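Local structure of hydroquinone dioxygenase small subunit (Pseudomonas sp., 4ZXA) at residues V55-L59 / G60-E64. The protein is the small, cupin-fold subunit of a two-subunit hydroquinone 1,2-dioxygenase, an enzyme that probably opens the hydroquinone ring with the help of iron(II). Sequence-based numbering, arbitrary orientation.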
loop_
_atom_site.group_PDB
_atom_site.type_symbol
_atom_site.label_atom_id
_atom_site.label_comp_id
_atom_site.label_asym_id
_atom_site.label_seq_id
_atom_site.Cartn_x
_atom_site.Cartn_y
_atom_site.Cartn_z
ATOM N N VAL A 55 13.834 -27.342 -19.809
ATOM C CA VAL A 55 13.675 -26.693 -18.506
ATOM C C VAL A 55 12.317 -26.007 -18.405
ATOM O O VAL A 55 11.881 -25.635 -17.320
ATOM C CB VAL A 55 14.823 -25.690 -18.209
ATOM C CG1 VAL A 55 16.143 -26.451 -18.052
ATOM C CG2 VAL A 55 14.956 -24.671 -19.322
ATOM N N GLY A 56 11.637 -25.871 -19.538
ATOM C CA GLY A 56 10.271 -25.387 -19.542
ATOM C C GLY A 56 9.464 -26.133 -20.584
ATOM O O GLY A 56 9.933 -26.329 -21.711
ATOM N N LEU A 57 8.250 -26.546 -20.219
ATOM C CA LEU A 57 7.373 -27.255 -21.146
ATOM C C LEU A 57 5.914 -26.785 -21.053
ATOM O O LEU A 57 5.282 -26.904 -19.998
ATOM C CB LEU A 57 7.457 -28.761 -20.899
ATOM C CG LEU A 57 6.508 -29.621 -21.730
ATOM C CD1 LEU A 57 6.735 -29.407 -23.217
ATOM C CD2 LEU A 57 6.690 -31.085 -21.357
ATOM N N ASN A 58 5.381 -26.257 -22.154
ATOM C CA ASN A 58 3.998 -25.765 -22.159
ATOM C C ASN A 58 3.258 -26.203 -23.405
ATOM O O ASN A 58 3.515 -25.697 -24.504
ATOM C CB ASN A 58 3.945 -24.235 -22.019
ATOM C CG ASN A 58 2.546 -23.726 -21.670
ATOM O OD1 ASN A 58 1.549 -24.339 -22.042
ATOM N ND2 ASN A 58 2.472 -22.615 -20.943
ATOM N N LEU A 59 2.344 -27.154 -23.240
ATOM C CA LEU A 59 1.611 -27.673 -24.386
ATOM C C LEU A 59 2.534 -27.998 -25.575
ATOM O O LEU A 59 2.241 -27.651 -26.720
ATOM C CB LEU A 59 0.531 -26.684 -24.828
ATOM C CG LEU A 59 -0.591 -27.331 -25.647
ATOM C CD1 LEU A 59 -1.488 -28.157 -24.728
ATOM C CD2 LEU A 59 -1.389 -26.288 -26.414
ATOM N N GLY A 60 3.661 -28.649 -25.310
ATOM C CA GLY A 60 4.517 -29.083 -26.392
ATOM C C GLY A 60 5.526 -28.050 -26.837
ATOM O O GLY A 60 6.410 -28.353 -27.624
ATOM N N TYR A 61 5.395 -26.821 -26.351
ATOM C CA TYR A 61 6.439 -25.829 -26.591
ATOM C C TYR A 61 7.505 -26.002 -25.529
ATOM O O TYR A 61 7.211 -26.385 -24.381
ATOM C CB TYR A 61 5.869 -24.418 -26.601
ATOM C CG TYR A 61 4.852 -24.263 -27.694
ATOM C CD1 TYR A 61 5.253 -23.932 -28.981
ATOM C CD2 TYR A 61 3.484 -24.491 -27.453
ATOM C CE1 TYR A 61 4.326 -23.824 -30.012
ATOM C CE2 TYR A 61 2.548 -24.369 -28.476
ATOM C CZ TYR A 61 2.983 -24.045 -29.754
ATOM O OH TYR A 61 2.088 -23.917 -30.778
ATOM N N VAL A 62 8.754 -25.770 -25.900
ATOM C CA VAL A 62 9.814 -26.010 -24.933
ATOM C C VAL A 62 10.784 -24.856 -24.809
ATOM O O VAL A 62 11.009 -24.098 -25.753
ATOM C CB VAL A 62 10.604 -27.332 -25.220
ATOM C CG1 VAL A 62 9.724 -28.567 -24.991
ATOM C CG2 VAL A 62 11.201 -27.330 -26.626
ATOM N N VAL A 63 11.335 -24.725 -23.612
ATOM C CA VAL A 63 12.553 -23.960 -23.430
ATOM C C VAL A 63 13.654 -24.950 -23.068
ATOM O O VAL A 63 13.557 -25.662 -22.069
ATOM C CB VAL A 63 12.417 -22.887 -22.360
ATOM C CG1 VAL A 63 13.773 -22.264 -22.075
ATOM C CG2 VAL A 63 11.435 -21.828 -22.824
ATOM N N GLU A 64 14.670 -25.020 -23.921
ATOM C CA GLU A 64 15.799 -25.922 -23.719
ATOM C C GLU A 64 17.036 -25.154 -23.252
ATOM O O GLU A 64 17.267 -24.005 -23.658
ATOM C CB GLU A 64 16.125 -26.682 -25.014
ATOM C CG GLU A 64 15.030 -27.606 -25.501
ATOM C CD GLU A 64 15.267 -28.060 -26.929
ATOM O OE1 GLU A 64 16.059 -27.392 -27.635
ATOM O OE2 GLU A 64 14.664 -29.082 -27.347
#
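A chi1 of 176° sets CG of Leu57 opposite the backbone N and carries CD1 across to Val62 in a two-residue beta hairpin, while CG of Tyr61 stands anti to the carbonyl carbon (chi1 -61°), which brings the ring edge beside the turn. The hairpin joins antiparallel strands 52-58 and 61-69 of a cupin-fold sheet through a type I' turn, Asn58 to Tyr61. Leu57 CD1 meets Val62 CG1 at 3.6 Å, the two side chains crossing obliquely at a non-hydrogen-bonded pair; Trp162 of helix 162-165 also packs on Leu57. Asn58 and Tyr61 form the hydrogen-bonded pair that closes the turn: Asn58 N reaches Tyr61 O at 2.9 Å in a nearly straight bond, whereas Tyr61 N, also 2.9 Å from Asn58 O, approaches from above the carbonyl plane. That same Asn58 O lies in the plane of the Tyr61 ring, 3.2 Å from CD2 at its edge. A glycine in place of Tyr61 would probably strip this carbonyl of its aromatic neighbour and open a gap against Ala240 of the large subunit. The amide of Asn58 also faces that subunit, OD1 accepting a hydrogen bond from Asn318 ND2 there. Gly60 has a positive phi of 88°, where a side chain would run into Leu59 O. At the other end, Val55 and Gly56 both face Val63 in a classic beta bulge, flanked by Val55 CG2 against Val63 CG1. Val63 N returns a bond to Gly56 O, while Val63 O is gripped twice: Val55 N comes in almost head-on at 2.8 Å, and Gly56 N, at 3.2 Å, takes a lone pair in the carbonyl plane.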